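Local coordinates for protein B-agarase (Saccharophagus degradans, PDB 4BQ2) that hydrolyses agarose chains as a family 50 glycoside hydrolase, an exo-beta-agarase of a marine bacterium, at residues Asp570-Leu575 with Pro610-Lys615; Tyr578-Phe583 with Ala617-Asp622; Ala621-Tyr626 with Asp645-Ile650. One frame throughout, in Å; residues are numbered along the deposited sequence.

Contact 1. Residues Asp570-Leu575 with Pro610-Lys615; sequences DYSMLL and PMEVVK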
loop_
_atom_site.group_PDB
_atom_site.type_symbol
_atom_site.label_atom_id
_atom_site.label_comp_id
_atom_site.label_asym_id
_atom_site.label_seq_id
_atom_site.Cartn_x
_atom_site.Cartn_y
_atom_site.Cartn_z
ATOM N N ASP A 570 3.462 -29.733 -10.607
ATOM C CA ASP A 570 2.454 -30.083 -9.622
ATOM C C ASP A 570 2.022 -28.899 -8.761
ATOM O O ASP A 570 0.807 -28.716 -8.498
ATOM C CB ASP A 570 2.919 -31.264 -8.751
ATOM C CG ASP A 570 2.948 -32.589 -9.532
ATOM O OD1 ASP A 570 2.262 -32.681 -10.566
ATOM O OD2 ASP A 570 3.646 -33.532 -9.107
ATOM N N TYR A 571 2.987 -28.106 -8.306
ATOM C CA TYR A 571 2.630 -26.935 -7.510
ATOM C C TYR A 571 1.834 -25.962 -8.376
ATOM O O TYR A 571 0.847 -25.393 -7.908
ATOM C CB TYR A 571 3.863 -26.226 -6.980
ATOM C CG TYR A 571 4.737 -27.000 -6.023
ATOM C CD1 TYR A 571 4.256 -28.103 -5.309
ATOM C CD2 TYR A 571 6.060 -26.592 -5.807
ATOM C CE1 TYR A 571 5.067 -28.762 -4.401
ATOM C CE2 TYR A 571 6.889 -27.264 -4.928
ATOM C CZ TYR A 571 6.385 -28.351 -4.230
ATOM O OH TYR A 571 7.201 -29.016 -3.350
ATOM N N SER A 572 2.250 -25.812 -9.641
ATOM C CA SER A 572 1.546 -24.939 -10.596
ATOM C C SER A 572 0.085 -25.392 -10.774
ATOM O O SER A 572 -0.836 -24.580 -10.683
ATOM C CB SER A 572 2.249 -24.891 -11.948
ATOM O OG SER A 572 1.600 -23.947 -12.802
ATOM N N MET A 573 -0.112 -26.691 -10.996
ATOM C CA MET A 573 -1.437 -27.263 -11.160
ATOM C C MET A 573 -2.327 -27.030 -9.911
ATOM O O MET A 573 -3.519 -26.683 -10.036
ATOM C CB MET A 573 -1.324 -28.776 -11.471
ATOM C CG MET A 573 -2.633 -29.541 -11.312
ATOM S SD MET A 573 -2.477 -31.287 -11.736
ATOM C CE MET A 573 -1.919 -31.918 -10.156
ATOM N N LEU A 574 -1.751 -27.246 -8.732
ATOM C CA LEU A 574 -2.471 -27.097 -7.455
ATOM C C LEU A 574 -2.821 -25.625 -7.155
ATOM O O LEU A 574 -3.926 -25.317 -6.654
ATOM C CB LEU A 574 -1.661 -27.683 -6.294
ATOM C CG LEU A 574 -1.311 -29.176 -6.436
ATOM C CD1 LEU A 574 -0.539 -29.668 -5.231
ATOM C CD2 LEU A 574 -2.535 -30.028 -6.701
ATOM N N LEU A 575 -1.874 -24.732 -7.444
ATOM C CA LEU A 575 -2.125 -23.291 -7.284
ATOM C C LEU A 575 -3.251 -22.838 -8.220
ATOM O O LEU A 575 -4.123 -22.080 -7.803
ATOM C CB LEU A 575 -0.852 -22.433 -7.490
ATOM C CG LEU A 575 -0.968 -20.940 -7.082
ATOM C CD1 LEU A 575 -1.522 -20.784 -5.656
ATOM C CD2 LEU A 575 0.342 -20.191 -7.227
ATOM N N PRO A 610 1.319 -14.462 -8.540
ATOM C CA PRO A 610 1.816 -15.555 -9.384
ATOM C C PRO A 610 0.874 -15.739 -10.569
ATOM O O PRO A 610 -0.357 -15.564 -10.417
ATOM C CB PRO A 610 1.719 -16.788 -8.484
ATOM C CG PRO A 610 1.387 -16.312 -7.119
ATOM C CD PRO A 610 0.788 -14.948 -7.258
ATOM N N MET A 611 1.435 -16.035 -11.741
ATOM C CA MET A 611 0.634 -16.090 -12.957
ATOM C C MET A 611 -0.535 -17.070 -12.908
ATOM O O MET A 611 -1.533 -16.853 -13.564
ATOM C CB MET A 611 1.512 -16.329 -14.185
ATOM C CG MET A 611 1.123 -15.467 -15.385
ATOM S SD MET A 611 0.982 -13.670 -15.116
ATOM C CE MET A 611 2.653 -13.061 -15.326
ATOM N N GLU A 612 -0.419 -18.146 -12.136
ATOM C CA GLU A 612 -1.500 -19.107 -12.056
ATOM C C GLU A 612 -2.753 -18.440 -11.485
ATOM O O GLU A 612 -3.874 -18.749 -11.886
ATOM C CB GLU A 612 -1.107 -20.309 -11.190
ATOM C CG GLU A 612 -0.026 -21.178 -11.832
ATOM C CD GLU A 612 1.408 -20.816 -11.480
ATOM O OE1 GLU A 612 1.696 -19.699 -10.956
ATOM O OE2 GLU A 612 2.282 -21.706 -11.718
ATOM N N VAL A 613 -2.540 -17.509 -10.559
ATOM C CA VAL A 613 -3.615 -16.825 -9.871
ATOM C C VAL A 613 -4.172 -15.708 -10.756
ATOM O O VAL A 613 -5.405 -15.481 -10.797
ATOM C CB VAL A 613 -3.101 -16.273 -8.522
ATOM C CG1 VAL A 613 -4.191 -15.493 -7.822
ATOM C CG2 VAL A 613 -2.676 -17.434 -7.632
ATOM N N VAL A 614 -3.283 -15.035 -11.480
ATOM C CA VAL A 614 -3.708 -14.000 -12.413
ATOM C C VAL A 614 -4.595 -14.625 -13.503
ATOM O O VAL A 614 -5.641 -14.084 -13.841
ATOM C CB VAL A 614 -2.515 -13.278 -13.068
ATOM C CG1 VAL A 614 -3.028 -12.205 -14.001
ATOM C CG2 VAL A 614 -1.592 -12.621 -12.017
ATOM N N LYS A 615 -4.200 -15.782 -14.024
ATOM C CA LYS A 615 -4.995 -16.411 -15.109
ATOM C C LYS A 615 -6.374 -16.871 -14.616
ATOM O O LYS A 615 -7.377 -16.765 -15.335
ATOM C CB LYS A 615 -4.209 -17.556 -15.726
ATOM C CG LYS A 615 -3.065 -17.040 -16.603
ATOM C CD LYS A 615 -2.090 -18.156 -16.964
ATOM C CE LYS A 615 -1.203 -17.780 -18.139
ATOM N NZ LYS A 615 -0.168 -18.830 -18.369
#
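Glu612 reaches across to Ser572 and Leu575 and ties two neighbouring helices together. Glu612 CB starts beside Leu575, 4.2 Å from CG of that leucine. Glu612 CG, the next atom, lies 3.4 Å from Ser572 OG. The bend at chi2 (91°) turns the carboxylate so that OE2 of Glu612 meets the hydroxyl of Ser572. CD brings the two oxygens to different neighbours. Glu612 OE1 lies 4.0 Å from the methyl CD2 of Leu575, a plain contact. Glu612 OE2 accepts a short hydrogen bond of 2.6 Å from Ser572 OG, through the lone pair that points away from OE1. With chi1 at -175°, Ser572 OG lies opposite its backbone N and extends to the acid. Tyr504 also bonds to OE2, so this one oxygen is gripped twice and the rotation of the carboxylate is restrained.

Leu575 supplies the apolar half. Its CD2 meets CB of Pro610 at 3.9 Å, and the two side chains cross at about a right angle. Its CG lies 3.9 Å from CG2 of Val613. Pro610 is the N-cap residue of helix 611-620, so the leucine packs against the very start of that helix.

The two helix segments run in roughly the same direction, at 31°, with their axes 9.5 Å apart at closest approach. Such packing of near-parallel helices is consistent with the helical layer of a (beta/alpha)8-barrel. Helices 505-511 and 519-532 pack on helix 565-593 through Tyr571, Met573 and Leu574, residues that do not touch 610-615.

Contact 2. Residues Tyr578-Phe583 with Ala617-Asp622; sequences YADQYF and AAKYAD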
loop_
_atom_site.group_PDB
_atom_site.type_symbol
_atom_site.label_atom_id
_atom_site.label_comp_id
_atom_site.label_asym_id
_atom_site.label_seq_id
_atom_site.Cartn_x
_atom_site.Cartn_y
_atom_site.Cartn_z
ATOM N N TYR A 578 -6.587 -24.087 -6.821
ATOM C CA TYR A 578 -6.941 -23.282 -5.651
ATOM C C TYR A 578 -7.511 -21.902 -6.080
ATOM O O TYR A 578 -8.612 -21.500 -5.660
ATOM C CB TYR A 578 -5.711 -23.089 -4.734
ATOM C CG TYR A 578 -6.000 -22.161 -3.543
ATOM C CD1 TYR A 578 -6.650 -22.644 -2.393
ATOM C CD2 TYR A 578 -5.679 -20.805 -3.590
ATOM C CE1 TYR A 578 -6.951 -21.793 -1.313
ATOM C CE2 TYR A 578 -5.969 -19.958 -2.508
ATOM C CZ TYR A 578 -6.618 -20.453 -1.380
ATOM O OH TYR A 578 -6.903 -19.620 -0.282
ATOM N N ALA A 579 -6.747 -21.181 -6.892
ATOM C CA ALA A 579 -7.190 -19.882 -7.402
ATOM C C ALA A 579 -8.471 -19.946 -8.268
ATOM O O ALA A 579 -9.358 -19.093 -8.123
ATOM C CB ALA A 579 -6.065 -19.173 -8.127
ATOM N N ASP A 580 -8.586 -20.946 -9.146
ATOM C CA ASP A 580 -9.851 -21.147 -9.875
ATOM C C ASP A 580 -11.070 -21.272 -8.955
ATOM O O ASP A 580 -12.111 -20.651 -9.205
ATOM C CB ASP A 580 -9.787 -22.406 -10.732
ATOM C CG ASP A 580 -9.027 -22.211 -12.035
ATOM O OD1 ASP A 580 -8.774 -21.060 -12.471
ATOM O OD2 ASP A 580 -8.679 -23.245 -12.650
ATOM N N GLN A 581 -10.921 -22.047 -7.880
ATOM C CA GLN A 581 -12.012 -22.256 -6.936
ATOM C C GLN A 581 -12.342 -20.988 -6.145
ATOM O O GLN A 581 -13.545 -20.705 -5.886
ATOM C CB GLN A 581 -11.704 -23.453 -6.011
ATOM C CG GLN A 581 -12.754 -23.730 -4.945
ATOM C CD GLN A 581 -14.105 -24.240 -5.466
ATOM O OE1 GLN A 581 -14.255 -24.626 -6.634
ATOM N NE2 GLN A 581 -15.097 -24.258 -4.579
ATOM N N TYR A 582 -11.294 -20.238 -5.749
ATOM C CA TYR A 582 -11.496 -18.954 -5.076
ATOM C C TYR A 582 -12.363 -18.039 -5.968
ATOM O O TYR A 582 -13.430 -17.544 -5.536
ATOM C CB TYR A 582 -10.157 -18.257 -4.739
ATOM C CG TYR A 582 -10.390 -16.847 -4.221
ATOM C CD1 TYR A 582 -10.699 -16.610 -2.872
ATOM C CD2 TYR A 582 -10.358 -15.756 -5.089
ATOM C CE1 TYR A 582 -10.941 -15.311 -2.416
ATOM C CE2 TYR A 582 -10.631 -14.474 -4.648
ATOM C CZ TYR A 582 -10.921 -14.258 -3.315
ATOM O OH TYR A 582 -11.167 -12.972 -2.914
ATOM N N PHE A 583 -11.918 -17.834 -7.216
ATOM C CA PHE A 583 -12.597 -16.899 -8.131
ATOM C C PHE A 583 -13.947 -17.374 -8.625
ATOM O O PHE A 583 -14.852 -16.551 -8.791
ATOM C CB PHE A 583 -11.691 -16.480 -9.303
ATOM C CG PHE A 583 -10.590 -15.562 -8.895
ATOM C CD1 PHE A 583 -10.884 -14.257 -8.504
ATOM C CD2 PHE A 583 -9.259 -16.006 -8.825
ATOM C CE1 PHE A 583 -9.882 -13.410 -8.056
ATOM C CE2 PHE A 583 -8.237 -15.141 -8.401
ATOM C CZ PHE A 583 -8.555 -13.840 -8.030
ATOM N N ALA A 617 -8.051 -15.302 -12.233
ATOM C CA ALA A 617 -8.828 -14.068 -12.159
ATOM C C ALA A 617 -9.310 -13.666 -13.556
ATOM O O ALA A 617 -10.445 -13.205 -13.738
ATOM C CB ALA A 617 -7.997 -12.955 -11.529
ATOM N N ALA A 618 -8.457 -13.877 -14.554
ATOM C CA ALA A 618 -8.853 -13.520 -15.928
ATOM C C ALA A 618 -10.088 -14.323 -16.364
ATOM O O ALA A 618 -10.890 -13.853 -17.161
ATOM C CB ALA A 618 -7.698 -13.743 -16.897
ATOM N N LYS A 619 -10.247 -15.521 -15.824
ATOM C CA LYS A 619 -11.325 -16.420 -16.238
ATOM C C LYS A 619 -12.669 -15.935 -15.688
ATOM O O LYS A 619 -13.692 -16.023 -16.385
ATOM C CB LYS A 619 -11.011 -17.853 -15.769
ATOM C CG LYS A 619 -11.911 -18.954 -16.337
ATOM C CD LYS A 619 -11.399 -20.336 -15.916
ATOM C CE LYS A 619 -12.062 -21.455 -16.714
ATOM N NZ LYS A 619 -13.543 -21.373 -16.669
ATOM N N TYR A 620 -12.658 -15.395 -14.460
ATOM C CA TYR A 620 -13.900 -15.109 -13.751
ATOM C C TYR A 620 -14.224 -13.627 -13.551
ATOM O O TYR A 620 -15.389 -13.243 -13.555
ATOM C CB TYR A 620 -13.922 -15.814 -12.387
ATOM C CG TYR A 620 -13.995 -17.327 -12.490
ATOM C CD1 TYR A 620 -15.204 -17.971 -12.768
ATOM C CD2 TYR A 620 -12.868 -18.101 -12.311
ATOM C CE1 TYR A 620 -15.280 -19.349 -12.871
ATOM C CE2 TYR A 620 -12.932 -19.480 -12.419
ATOM C CZ TYR A 620 -14.145 -20.084 -12.694
ATOM O OH TYR A 620 -14.213 -21.444 -12.765
ATOM N N ALA A 621 -13.201 -12.805 -13.331
ATOM C CA ALA A 621 -13.408 -11.367 -13.151
ATOM C C ALA A 621 -13.712 -10.704 -14.484
ATOM O O ALA A 621 -13.105 -11.050 -15.510
ATOM C CB ALA A 621 -12.181 -10.740 -12.530
ATOM N N ASP A 622 -14.667 -9.770 -14.474
ATOM C CA ASP A 622 -14.929 -8.917 -15.643
ATOM C C ASP A 622 -13.724 -8.035 -15.915
ATOM O O ASP A 622 -13.388 -7.772 -17.054
ATOM C CB ASP A 622 -16.168 -8.060 -15.404
ATOM C CG ASP A 622 -17.434 -8.908 -15.223
ATOM O OD1 ASP A 622 -17.929 -9.464 -16.219
ATOM O OD2 ASP A 622 -17.903 -9.066 -14.086
#
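Apolar contact dominates between Phe583 and the two residues Ala617 and Tyr620. The phenylalanine CB lies 3.6 Å from CD2 of Tyr620. Its ring reaches on to Ala617, where CZ meets the methyl CB at 3.7 Å. The tyrosine ring lies with one face over the backbone carbonyl carbon of Phe583, so it packs on the main chain of the opposing helix as well as on a side chain.

A CH-pi contact adds direction. The methyl CB of Ala617 stands over the Phe583 ring, 3.9 Å from its centroid and 19° off the normal. CD2 of Tyr582 covers the opposite face, so the ring is clamped between the alanine and its own helix neighbour. In Phe583, CG is anti to the carbonyl carbon (chi1 -72°), and this swings the ring toward helix 611-620.

No hydrogen bond joins the two segments. The backbone O of Asp580 lies 3.5 Å from the ring carbon CE2 of Tyr620. The Asp580 carboxylate and the Lys619 amine carry opposite charges but stay apart, with OD1 and NZ separated by 6.4 Å. Any attraction between them is probably weak.

Tyr620 also packs along helix 565-593 on Lys584 and His587. Phe583 reaches Tyr599 of strand 598-599. The arrangement is helix-on-helix packing in the catalytic module, where the end of helix 611-620 rests on helix 565-593. It is consistent with the outer helical layer of a (beta/alpha)8-barrel, the fold of related glycoside hydrolases.

Contact 3. Residues Ala621-Tyr626 with Asp645-Ile650; sequences ADVVSY and DKPSII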
loop_
_atom_site.group_PDB
_atom_site.type_symbol
_atom_site.label_atom_id
_atom_site.label_comp_id
_atom_site.label_asym_id
_atom_site.label_seq_id
_atom_site.Cartn_x
_atom_site.Cartn_y
_atom_site.Cartn_z
ATOM N N ALA A 621 -13.201 -12.805 -13.331
ATOM C CA ALA A 621 -13.408 -11.367 -13.151
ATOM C C ALA A 621 -13.712 -10.704 -14.484
ATOM O O ALA A 621 -13.105 -11.050 -15.510
ATOM C CB ALA A 621 -12.181 -10.740 -12.530
ATOM N N ASP A 622 -14.667 -9.770 -14.474
ATOM C CA ASP A 622 -14.929 -8.917 -15.643
ATOM C C ASP A 622 -13.724 -8.035 -15.915
ATOM O O ASP A 622 -13.388 -7.772 -17.054
ATOM C CB ASP A 622 -16.168 -8.060 -15.404
ATOM C CG ASP A 622 -17.434 -8.908 -15.223
ATOM O OD1 ASP A 622 -17.929 -9.464 -16.219
ATOM O OD2 ASP A 622 -17.903 -9.066 -14.086
ATOM N N VAL A 623 -13.090 -7.563 -14.842
ATOM C CA VAL A 623 -11.945 -6.660 -14.940
ATOM C C VAL A 623 -10.927 -7.170 -13.882
ATOM O O VAL A 623 -11.312 -7.384 -12.729
ATOM C CB VAL A 623 -12.337 -5.201 -14.600
ATOM C CG1 VAL A 623 -11.121 -4.296 -14.690
ATOM C CG2 VAL A 623 -13.401 -4.661 -15.545
ATOM N N VAL A 624 -9.665 -7.381 -14.272
ATOM C CA VAL A 624 -8.636 -7.852 -13.341
ATOM C C VAL A 624 -7.982 -6.656 -12.639
ATOM O O VAL A 624 -7.513 -5.709 -13.312
ATOM C CB VAL A 624 -7.552 -8.695 -14.065
ATOM C CG1 VAL A 624 -6.570 -9.251 -13.045
ATOM C CG2 VAL A 624 -8.203 -9.867 -14.820
ATOM N N SER A 625 -7.936 -6.670 -11.303
ATOM C CA SER A 625 -7.375 -5.504 -10.559
ATOM C C SER A 625 -6.011 -5.797 -9.978
ATOM O O SER A 625 -5.765 -6.907 -9.458
ATOM C CB SER A 625 -8.301 -5.066 -9.420
ATOM O OG SER A 625 -8.763 -6.200 -8.736
ATOM N N TYR A 626 -5.145 -4.795 -10.059
ATOM C CA TYR A 626 -3.780 -4.856 -9.526
ATOM C C TYR A 626 -3.539 -3.571 -8.723
ATOM O O TYR A 626 -3.948 -2.480 -9.145
ATOM C CB TYR A 626 -2.742 -4.879 -10.655
ATOM C CG TYR A 626 -2.960 -5.942 -11.742
ATOM C CD1 TYR A 626 -2.438 -7.236 -11.598
ATOM C CD2 TYR A 626 -3.704 -5.651 -12.892
ATOM C CE1 TYR A 626 -2.630 -8.220 -12.586
ATOM C CE2 TYR A 626 -3.906 -6.621 -13.892
ATOM C CZ TYR A 626 -3.372 -7.898 -13.726
ATOM O OH TYR A 626 -3.571 -8.856 -14.703
ATOM N N ASP A 645 -5.406 -10.397 -22.635
ATOM C CA ASP A 645 -6.347 -9.530 -23.344
ATOM C C ASP A 645 -7.580 -9.243 -22.469
ATOM O O ASP A 645 -8.713 -9.358 -22.954
ATOM C CB ASP A 645 -6.791 -10.159 -24.682
ATOM C CG ASP A 645 -7.431 -9.139 -25.626
ATOM O OD1 ASP A 645 -7.218 -7.911 -25.425
ATOM O OD2 ASP A 645 -8.149 -9.573 -26.571
ATOM N N LYS A 646 -7.357 -8.864 -21.203
ATOM C CA LYS A 646 -8.459 -8.526 -20.292
ATOM C C LYS A 646 -8.380 -7.063 -19.923
ATOM O O LYS A 646 -7.288 -6.544 -19.633
ATOM C CB LYS A 646 -8.424 -9.306 -18.943
ATOM C CG LYS A 646 -8.746 -10.785 -18.970
ATOM C CD LYS A 646 -10.234 -11.105 -19.199
ATOM C CE LYS A 646 -11.119 -10.714 -18.013
ATOM N NZ LYS A 646 -12.491 -11.274 -18.172
ATOM N N PRO A 647 -9.538 -6.417 -19.832
ATOM C CA PRO A 647 -9.556 -5.083 -19.269
ATOM C C PRO A 647 -9.065 -5.184 -17.825
ATOM O O PRO A 647 -9.325 -6.182 -17.129
ATOM C CB PRO A 647 -11.023 -4.682 -19.345
ATOM C CG PRO A 647 -11.778 -5.976 -19.394
ATOM C CD PRO A 647 -10.892 -6.912 -20.153
ATOM N N SER A 648 -8.336 -4.159 -17.400
ATOM C CA SER A 648 -7.601 -4.223 -16.133
ATOM C C SER A 648 -7.790 -2.904 -15.388
ATOM O O SER A 648 -8.143 -1.894 -15.969
ATOM C CB SER A 648 -6.116 -4.477 -16.423
ATOM O OG SER A 648 -5.957 -5.700 -17.173
ATOM N N ILE A 649 -7.560 -2.908 -14.084
ATOM C CA ILE A 649 -7.641 -1.641 -13.374
ATOM C C ILE A 649 -6.562 -1.631 -12.318
ATOM O O ILE A 649 -6.275 -2.679 -11.734
ATOM C CB ILE A 649 -9.069 -1.391 -12.799
ATOM C CG1 ILE A 649 -9.228 0.036 -12.231
ATOM C CG2 ILE A 649 -9.497 -2.462 -11.776
ATOM C CD1 ILE A 649 -10.663 0.352 -11.774
ATOM N N ILE A 650 -5.941 -0.462 -12.119
ATOM C CA ILE A 650 -5.051 -0.226 -10.951
ATOM C C ILE A 650 -5.901 0.184 -9.733
ATOM O O ILE A 650 -6.583 1.207 -9.768
ATOM C CB ILE A 650 -4.032 0.895 -11.244
ATOM C CG1 ILE A 650 -3.062 0.465 -12.368
ATOM C CG2 ILE A 650 -3.277 1.311 -9.952
ATOM C CD1 ILE A 650 -2.147 -0.725 -12.046
HETATM O O HOH W 1 -5.266 -8.262 -16.715
#
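Val624-Tyr626 and Ser648-Ile650 form a parallel strand pair, consistent with neighbouring strands of the (beta/alpha)8-barrel expected for this family. Val624 faces Ser648, Ser625 faces Ile649 and Tyr626 faces Ile650. Three backbone bonds join the strands. Val624 N donates to Pro647 O at 3.1 Å, and Ile649 N donates to Val624 O. Tyr626 N donates to Ile649 O at 2.9 Å, with an N-H...O angle of 163°. Strand 693-699 bonds to the other edge of 648-652.

Val623, Ser625 and Ile649 meet on one side. CG2 of Ile649 touches CG1 of Val623 at 3.8 Å and CB of Ser625 at 3.7 Å. The Ser625 hydroxyl is held elsewhere, by Leu600 O and Arg603 N.

Before the strands, Lys646 folds back toward the end of helix 611-620. Bends at chi2 and chi3 (-73° and -69°) curl its chain, and Lys646 NZ donates to Ala621 O at 2.7 Å, in the carbonyl plane. Ala618 O takes a weak hydrogen bond from the same NZ.

Val624, Ser648 and Tyr626 lie on the other side. There, Ser648 OG donates to Lys646 O at 2.9 Å. One water lies in plane at the edge of the tyrosine ring, bonded to Tyr626 OH and donating to Ser648 OG, at 2.7 Å from each.

Contacts 1 and 2 share helices 565-593 and 611-620, with centres about 11 Å apart. Contact 1 lies near the start of helix 611-620 and contact 2 at its end. Their segments alternate along the chain. Contact 3 follows directly, because helix 611-620 leads into strand 624-627; contacts 2 and 3 share Ala621 and Asp622, and their centres are about 12 Å apart. The centres of contacts 1 and 3 are about 18 Å apart, yet Val614 CG1 packs on Tyr626 OH at 3.5 Å. Ala618 also packs on Val624. Helix 611-620 thus stands between helix 565-593 and the strand pair, joining helical layer and sheet within the beta-galactosidase-like part of the catalytic module.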